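Local coordinates for organic hydroperoxide resistance protein OHRB (Bacillus subtilis, PDB 2BJO) that takes part in bacterial resistance to organic hydroperoxides and belongs to the OsmC/Ohr family, whose members are typically thiol-dependent peroxidases, at residues T5-T9 with T19-G23; A59-V63 with V112-F118; G77-L81 with K91-T95. The protein carries 3 engineered substitutions. All coordinates share one frame; numbering follows the deposited sequence.

Overall arrangement
Contacts 1 and 3 are beta hairpins, and contact 2 is a helix crossing. The two hairpins do not touch within the chain, their nearest atoms being about 17 Å apart, but the dimer brings such units together: strand 4-11 of contact 1 pairs antiparallel with strand 74-84 of the second subunit, so a single sheet runs across the interface. Contact 2 lies about 8 Å from contact 3 by nearest atoms and encloses it in sequence, joining helix 44-65 to helix 105-118. Contact 2 borders the Cys-55–Cys-119 disulfide: Cys-55 lies on helix 44-65 and Cys-119 directly follows residues 112-118.

Contact 1: residues T5-T9 with T19-G23; sequences TAKVT and TSDDG
Antiparallel pairing joins Val-8 and Thr-9 to Ser-20 and Thr-19, and one further backbone bond ties Lys-7 to Asp-21, in the hairpin of strands 4-11 and 17-20 at the dimer interface. Thr-9 and Thr-19 form the hydrogen-bonded pair: Thr-9 N reaches Thr-19 O at 3.1 Å, and Thr-19 N returns a bond to Thr-9 O. Val-8 and Ser-20 are the non-hydrogen-bonded pair, and their CA atoms come within 4.0 Å. With CG1 anti to its backbone N (chi1 180°), Val-8 lays that methyl against Thr-19 O at 3.7 Å, while CG2 meets Ser-20 CB at 3.9 Å. Beyond this pair the second strand leaves the sheet in a type I beta turn from Ser-20 to Gly-23. Its first step is still held by the bond from Asp-21 N to Lys-7 O (2.9 Å), and the Asp-21 carboxylate lies beside Lys-7 CB. The lysine chain, bent at chi3, leads its amino group away from that carboxylate. Inside the turn, Ser-20 OG donates to Asp-22 OD1 at 2.6 Å and is also linked to Leu-25 N, while the same aspartate oxygen accepts from Val-24 N. A water accepts from Lys-7 N at 3.1 Å and lies doubtfully close to Asp-21 OD1. The sheet continues past strand 4-11 into a strand of the second subunit, and Gln-46 of that subunit packs on Ser-20.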
loop_
_atom_site.group_PDB
_atom_site.type_symbol
_atom_site.label_atom_id
_atom_site.label_comp_id
_atom_site.label_asym_id
_atom_site.label_seq_id
_atom_site.Cartn_x
_atom_site.Cartn_y
_atom_site.Cartn_z
ATOM N N THR A 5 2.131 10.914 -9.966
ATOM C CA THR A 5 2.495 10.868 -8.559
ATOM C C THR A 5 1.202 11.019 -7.779
ATOM O O THR A 5 0.545 12.034 -7.937
ATOM C CB THR A 5 3.462 12.015 -8.254
ATOM O OG1 THR A 5 4.632 11.804 -9.046
ATOM C CG2 THR A 5 3.899 12.149 -6.788
ATOM N N ALA A 6 0.836 10.039 -6.957
ATOM C CA ALA A 6 -0.287 10.130 -6.038
ATOM C C ALA A 6 0.220 10.678 -4.706
ATOM O O ALA A 6 1.246 10.230 -4.198
ATOM C CB ALA A 6 -0.861 8.745 -5.834
ATOM N N LYS A 7 -0.467 11.657 -4.114
ATOM C CA LYS A 7 -0.113 12.252 -2.828
ATOM C C LYS A 7 -1.174 12.056 -1.749
ATOM O O LYS A 7 -2.355 12.301 -1.968
ATOM C CB LYS A 7 0.259 13.741 -2.982
ATOM C CG LYS A 7 1.332 13.957 -4.059
ATOM C CD LYS A 7 2.171 15.235 -4.110
ATOM C CE LYS A 7 1.577 16.454 -4.799
ATOM N NZ LYS A 7 2.563 17.477 -5.350
ATOM N N VAL A 8 -0.728 11.637 -0.566
ATOM C CA VAL A 8 -1.617 11.443 0.591
ATOM C C VAL A 8 -0.841 11.948 1.803
ATOM O O VAL A 8 0.330 11.636 1.937
ATOM C CB VAL A 8 -2.091 9.971 0.863
ATOM C CG1 VAL A 8 -3.007 9.896 2.094
ATOM C CG2 VAL A 8 -2.752 9.299 -0.350
ATOM N N THR A 9 -1.505 12.701 2.666
ATOM C CA THR A 9 -0.946 13.285 3.875
ATOM C C THR A 9 -1.512 12.520 5.063
ATOM O O THR A 9 -2.716 12.313 5.176
ATOM C CB THR A 9 -1.202 14.815 3.969
ATOM O OG1 THR A 9 -0.486 15.476 2.921
ATOM C CG2 THR A 9 -0.704 15.398 5.293
ATOM N N THR A 19 -5.703 12.053 4.476
ATOM C CA THR A 19 -6.471 12.711 3.429
ATOM C C THR A 19 -5.644 12.751 2.141
ATOM O O THR A 19 -4.527 13.275 2.114
ATOM C CB THR A 19 -6.911 14.123 3.870
ATOM O OG1 THR A 19 -7.489 14.016 5.166
ATOM C CG2 THR A 19 -8.007 14.667 2.961
ATOM N N SER A 20 -6.168 12.181 1.057
ATOM C CA SER A 20 -5.456 12.273 -0.219
ATOM C C SER A 20 -5.521 13.757 -0.645
ATOM O O SER A 20 -6.393 14.525 -0.221
ATOM C CB SER A 20 -5.978 11.274 -1.247
ATOM O OG SER A 20 -7.335 11.524 -1.585
ATOM N N ASP A 21 -4.547 14.152 -1.463
ATOM C CA ASP A 21 -4.495 15.460 -2.091
ATOM C C ASP A 21 -5.821 15.789 -2.768
ATOM O O ASP A 21 -6.268 16.921 -2.619
ATOM C CB ASP A 21 -3.326 15.570 -3.086
ATOM C CG ASP A 21 -3.427 14.660 -4.315
ATOM O OD1 ASP A 21 -4.192 13.659 -4.370
ATOM O OD2 ASP A 21 -2.663 14.967 -5.265
ATOM N N ASP A 22 -6.431 14.816 -3.461
ATOM C CA ASP A 22 -7.702 15.012 -4.183
ATOM C C ASP A 22 -8.977 14.759 -3.370
ATOM O O ASP A 22 -10.062 14.869 -3.925
ATOM C CB ASP A 22 -7.728 14.160 -5.467
ATOM C CG ASP A 22 -7.628 12.663 -5.233
ATOM O OD1 ASP A 22 -7.677 12.157 -4.089
ATOM O OD2 ASP A 22 -7.472 11.976 -6.271
ATOM N N GLY A 23 -8.842 14.406 -2.095
ATOM C CA GLY A 23 -9.941 14.113 -1.199
ATOM C C GLY A 23 -10.609 12.754 -1.370
ATOM O O GLY A 23 -11.501 12.405 -0.599
HETATM O O HOH W 1 -3.327 11.585 -5.266
#

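Contact 2: residues A59-V63 with V112-F118; sequences ALEHV and VNAAHEF
His-62 and Phe-118 meet in an offset stack, their ring centroids 4.3 Å apart and their planes inclined by 24°. Phe-118 CE1 lies over one face of the imidazole, displaced toward the rim, and comes within 3.4 Å of His-62 CE1. Both side chains leave their helices with CG anti to the backbone N (chi1 178° for His-62), which brings them together, crossing at about a right angle. The phenyl ring has a second neighbour: Ala-59 CB approaches it obliquely, 3.6 Å from Phe-118 CD2. That same methyl rests on Ala-115 O and CB, the latter at 4.0 Å. With these two small residues facing each other the backbones come close, Ala-59 CA lying 4.8 Å from Ala-115 CA, and the segment axes approach to 8.3 Å while crossing at 115°. Leu-60 and Val-63 fill the remainder of the crossing. Leu-60 CD1 lies 3.7 Å from Val-112 N and also touches Val-112 CG2, whereas Val-63 CG1 packs on Ala-114 CB at 3.9 Å. The segments are joined by van der Waals contact and the ring stack, without a hydrogen bond between them.

Further out, Phe-56 packs on Ala-115, and Leu-111 lies against both Leu-60 and Val-63. Leu-133 and Leu-135 of strand 132-135 touch Val-112, while the His-116 carbonyl accepts a bond from Arg-126. Ala-59 also touches Cys-119, whose disulfide with Cys-55 of helix 44-65 is closed here, so the crossing borders the cysteine pair that probably forms the redox site in this fully oxidised Ohr protein.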
loop_
_atom_site.group_PDB
_atom_site.type_symbol
_atom_site.label_atom_id
_atom_site.label_comp_id
_atom_site.label_asym_id
_atom_site.label_seq_id
_atom_site.Cartn_x
_atom_site.Cartn_y
_atom_site.Cartn_z
ATOM N N ALA A 59 -2.259 -6.199 -13.252
ATOM C CA ALA A 59 -1.167 -6.986 -13.801
ATOM C C ALA A 59 -1.698 -8.237 -14.493
ATOM O O ALA A 59 -1.228 -8.598 -15.581
ATOM C CB ALA A 59 -0.194 -7.293 -12.706
ATOM N N LEU A 60 -2.685 -8.882 -13.871
ATOM C CA LEU A 60 -3.316 -10.081 -14.426
ATOM C C LEU A 60 -4.050 -9.739 -15.741
ATOM O O LEU A 60 -3.962 -10.458 -16.742
ATOM C CB LEU A 60 -4.191 -10.696 -13.329
ATOM C CG LEU A 60 -4.747 -12.081 -13.628
ATOM C CD1 LEU A 60 -3.696 -13.192 -13.661
ATOM C CD2 LEU A 60 -5.879 -12.369 -12.643
ATOM N N GLU A 61 -4.755 -8.612 -15.751
ATOM C CA GLU A 61 -5.438 -8.093 -16.933
ATOM C C GLU A 61 -4.483 -7.744 -18.065
ATOM O O GLU A 61 -4.762 -8.060 -19.222
ATOM C CB GLU A 61 -6.207 -6.816 -16.591
ATOM C CG GLU A 61 -6.910 -6.096 -17.714
ATOM C CD GLU A 61 -7.498 -4.811 -17.163
ATOM O OE1 GLU A 61 -8.723 -4.708 -17.053
ATOM O OE2 GLU A 61 -6.752 -3.890 -16.794
ATOM N N HIS A 62 -3.375 -7.085 -17.733
ATOM C CA HIS A 62 -2.350 -6.786 -18.734
ATOM C C HIS A 62 -1.699 -8.054 -19.315
ATOM O O HIS A 62 -1.455 -8.110 -20.501
ATOM C CB HIS A 62 -1.299 -5.839 -18.117
ATOM C CG HIS A 62 -0.173 -5.497 -19.040
ATOM N ND1 HIS A 62 0.895 -6.344 -19.270
ATOM C CD2 HIS A 62 0.043 -4.407 -19.810
ATOM C CE1 HIS A 62 1.723 -5.795 -20.138
ATOM N NE2 HIS A 62 1.229 -4.618 -20.474
ATOM N N VAL A 63 -1.393 -9.080 -18.525
ATOM C CA VAL A 63 -0.700 -10.274 -19.041
ATOM C C VAL A 63 -1.635 -11.102 -19.934
ATOM O O VAL A 63 -1.228 -11.703 -20.925
ATOM C CB VAL A 63 0.036 -11.130 -17.977
ATOM C CG1 VAL A 63 1.157 -10.320 -17.394
ATOM C CG2 VAL A 63 -0.891 -11.650 -16.911
ATOM N N VAL A 112 -1.134 -15.821 -13.460
ATOM C CA VAL A 112 -0.859 -15.450 -12.089
ATOM C C VAL A 112 0.656 -15.286 -11.900
ATOM O O VAL A 112 1.125 -14.287 -11.346
ATOM C CB VAL A 112 -1.527 -16.471 -11.144
ATOM C CG1 VAL A 112 -0.999 -16.416 -9.701
ATOM C CG2 VAL A 112 -3.024 -16.235 -11.102
ATOM N N ASN A 113 1.428 -16.266 -12.363
ATOM C CA ASN A 113 2.876 -16.158 -12.235
ATOM C C ASN A 113 3.378 -14.953 -13.018
ATOM O O ASN A 113 4.155 -14.177 -12.473
ATOM C CB ASN A 113 3.579 -17.421 -12.693
ATOM C CG ASN A 113 3.212 -18.639 -11.876
ATOM O OD1 ASN A 113 2.836 -18.537 -10.716
ATOM N ND2 ASN A 113 3.321 -19.820 -12.489
ATOM N N ALA A 114 2.929 -14.786 -14.264
ATOM C CA ALA A 114 3.329 -13.636 -15.057
ATOM C C ALA A 114 2.964 -12.302 -14.380
ATOM O O ALA A 114 3.760 -11.356 -14.307
ATOM C CB ALA A 114 2.756 -13.783 -16.467
ATOM N N ALA A 115 1.745 -12.228 -13.858
ATOM C CA ALA A 115 1.262 -11.094 -13.096
ATOM C C ALA A 115 2.149 -10.781 -11.899
ATOM O O ALA A 115 2.375 -9.614 -11.617
ATOM C CB ALA A 115 -0.180 -11.308 -12.621
ATOM N N HIS A 116 2.640 -11.799 -11.200
ATOM C CA HIS A 116 3.525 -11.599 -10.062
ATOM C C HIS A 116 4.874 -11.042 -10.481
ATOM O O HIS A 116 5.554 -10.430 -9.679
ATOM C CB HIS A 116 3.724 -12.916 -9.310
ATOM C CG HIS A 116 4.240 -12.760 -7.917
ATOM N ND1 HIS A 116 5.233 -13.561 -7.388
ATOM C CD2 HIS A 116 3.905 -11.893 -6.937
ATOM C CE1 HIS A 116 5.480 -13.198 -6.145
ATOM N NE2 HIS A 116 4.683 -12.192 -5.844
ATOM N N GLU A 117 5.295 -11.265 -11.716
ATOM C CA GLU A 117 6.559 -10.713 -12.180
ATOM C C GLU A 117 6.329 -9.264 -12.633
ATOM O O GLU A 117 7.233 -8.437 -12.515
ATOM C CB GLU A 117 7.212 -11.673 -13.203
ATOM C CG GLU A 117 7.326 -13.195 -12.858
ATOM C CD GLU A 117 7.371 -13.682 -11.381
ATOM O OE1 GLU A 117 6.669 -14.672 -11.015
ATOM O OE2 GLU A 117 8.087 -13.121 -10.518
ATOM N N PHE A 118 5.141 -8.905 -13.120
ATOM C CA PHE A 118 4.811 -7.547 -13.586
ATOM C C PHE A 118 4.332 -6.506 -12.559
ATOM O O PHE A 118 4.759 -5.360 -12.636
ATOM C CB PHE A 118 3.787 -7.711 -14.720
ATOM C CG PHE A 118 3.281 -6.451 -15.351
ATOM C CD1 PHE A 118 3.730 -6.071 -16.609
ATOM C CD2 PHE A 118 2.343 -5.640 -14.711
ATOM C CE1 PHE A 118 3.264 -4.896 -17.225
ATOM C CE2 PHE A 118 1.886 -4.485 -15.320
ATOM C CZ PHE A 118 2.334 -4.104 -16.570
#

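Contact 3: residues G77-L81 with K91-T95; sequences GQVSL and KIGVT
Gln-78 O is gripped twice by strand 89-99. It accepts the backbone N-H of Thr-95 at 2.8 Å, in the carbonyl plane and with an angle of 166° at the hydrogen, and the CA of Val-94 adds a CA-H...O contact at 3.3 Å. Gly-93 O likewise has two partners, Ser-80 N at 2.8 Å and, as a CA-H...O contact, Val-79 CA. The bonds returned from Gln-78 N to Thr-95 O and from Gly-93 N to Ser-80 O complete two hydrogen-bonded pairs, Gln-78 with Thr-95 and Ser-80 with Gly-93, in a regular antiparallel hairpin.

Val-79/Val-94 lies between them and Leu-81/Ile-92 just beyond; both pairs put their apolar side chains on one face. Ile-92 is central there: its CG1 is anti to the carbonyl carbon, and chi2 of -52° turns CD1 toward the neighbouring strand, where it meets Val-79 CG1 at 4.0 Å, Leu-81 CD1 at 4.1 Å and Ser-80 O at 3.6 Å. Helix 44-65 closes over this face, with Phe-48 and Ala-49 on Val-79 and Glu-45 on Leu-81 and Ile-92.

On the other face Gln-78 and Thr-95 run side by side, the amide OE1 lying 3.7 Å from Thr-95 CG2, while NE2 bonds to Glu-76. Ser-80 OG is hydrogen-bonded to Thr-5 OG1 of the second subunit, whose strand pairs with 77-81. Backbone bonding therefore fixes the register on both sides of strand 74-84, the apolar face seats the sheet on the helix, and both faces meet the second subunit, Ser-80 through its hydroxyl and Leu-81 by packing on Phe-4.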
loop_
_atom_site.group_PDB
_atom_site.type_symbol
_atom_site.label_atom_id
_atom_site.label_comp_id
_atom_site.label_asym_id
_atom_site.label_seq_id
_atom_site.Cartn_x
_atom_site.Cartn_y
_atom_site.Cartn_z
ATOM N N GLY A 77 -6.781 -9.661 -1.416
ATOM C CA GLY A 77 -5.513 -9.406 -0.749
ATOM C C GLY A 77 -5.695 -9.566 0.753
ATOM O O GLY A 77 -6.638 -9.005 1.314
ATOM N N GLN A 78 -4.795 -10.331 1.371
ATOM C CA GLN A 78 -4.814 -10.623 2.808
ATOM C C GLN A 78 -3.439 -10.252 3.383
ATOM O O GLN A 78 -2.415 -10.907 3.139
ATOM C CB GLN A 78 -5.149 -12.087 3.077
ATOM C CG GLN A 78 -6.370 -12.573 2.323
ATOM C CD GLN A 78 -6.572 -14.049 2.518
ATOM O OE1 GLN A 78 -5.647 -14.746 2.933
ATOM N NE2 GLN A 78 -7.777 -14.532 2.229
ATOM N N VAL A 79 -3.417 -9.164 4.144
ATOM C CA VAL A 79 -2.191 -8.625 4.671
ATOM C C VAL A 79 -2.185 -8.777 6.185
ATOM O O VAL A 79 -3.030 -8.166 6.847
ATOM C CB VAL A 79 -2.041 -7.144 4.253
ATOM C CG1 VAL A 79 -0.867 -6.455 5.000
ATOM C CG2 VAL A 79 -1.889 -7.011 2.753
ATOM N N SER A 80 -1.216 -9.521 6.715
ATOM C CA SER A 80 -1.098 -9.740 8.160
ATOM C C SER A 80 0.017 -8.926 8.831
ATOM O O SER A 80 1.133 -8.884 8.299
ATOM C CB SER A 80 -0.873 -11.226 8.480
ATOM O OG SER A 80 -1.934 -12.027 7.983
ATOM N N LEU A 81 -0.292 -8.314 9.977
ATOM C CA LEU A 81 0.743 -7.731 10.820
ATOM C C LEU A 81 1.242 -8.842 11.736
ATOM O O LEU A 81 0.451 -9.584 12.310
ATOM C CB LEU A 81 0.273 -6.566 11.676
ATOM C CG LEU A 81 1.332 -5.757 12.410
ATOM C CD1 LEU A 81 2.238 -5.009 11.440
ATOM C CD2 LEU A 81 0.561 -4.823 13.346
ATOM N N LYS A 91 6.510 -6.773 11.231
ATOM C CA LYS A 91 6.610 -6.995 9.790
ATOM C C LYS A 91 5.274 -7.487 9.253
ATOM O O LYS A 91 4.373 -7.892 9.998
ATOM C CB LYS A 91 7.717 -7.986 9.427
ATOM C CG LYS A 91 7.624 -9.355 10.087
ATOM C CD LYS A 91 8.667 -10.375 9.611
ATOM C CE LYS A 91 9.958 -9.907 8.913
ATOM N NZ LYS A 91 10.835 -11.044 8.356
ATOM N N ILE A 92 5.219 -7.465 7.927
ATOM C CA ILE A 92 4.087 -7.834 7.081
ATOM C C ILE A 92 4.200 -9.175 6.384
ATOM O O ILE A 92 5.278 -9.573 5.948
ATOM C CB ILE A 92 3.987 -6.688 6.000
ATOM C CG1 ILE A 92 3.418 -5.426 6.657
ATOM C CG2 ILE A 92 3.258 -7.016 4.714
ATOM C CD1 ILE A 92 2.140 -5.581 7.424
ATOM N N GLY A 93 3.047 -9.827 6.251
ATOM C CA GLY A 93 2.826 -11.097 5.537
ATOM C C GLY A 93 1.714 -10.841 4.537
ATOM O O GLY A 93 0.795 -10.054 4.798
ATOM N N VAL A 94 1.781 -11.459 3.364
ATOM C CA VAL A 94 0.766 -11.234 2.322
ATOM C C VAL A 94 0.305 -12.538 1.673
ATOM O O VAL A 94 1.153 -13.294 1.228
ATOM C CB VAL A 94 1.252 -10.305 1.161
ATOM C CG1 VAL A 94 0.148 -10.064 0.124
ATOM C CG2 VAL A 94 1.728 -8.936 1.647
ATOM N N THR A 95 -1.005 -12.777 1.596
ATOM C CA THR A 95 -1.574 -13.814 0.744
ATOM C C THR A 95 -2.514 -13.155 -0.276
ATOM O O THR A 95 -3.260 -12.230 0.042
ATOM C CB THR A 95 -2.185 -14.942 1.607
ATOM O OG1 THR A 95 -1.106 -15.613 2.277
ATOM C CG2 THR A 95 -2.921 -15.969 0.768
#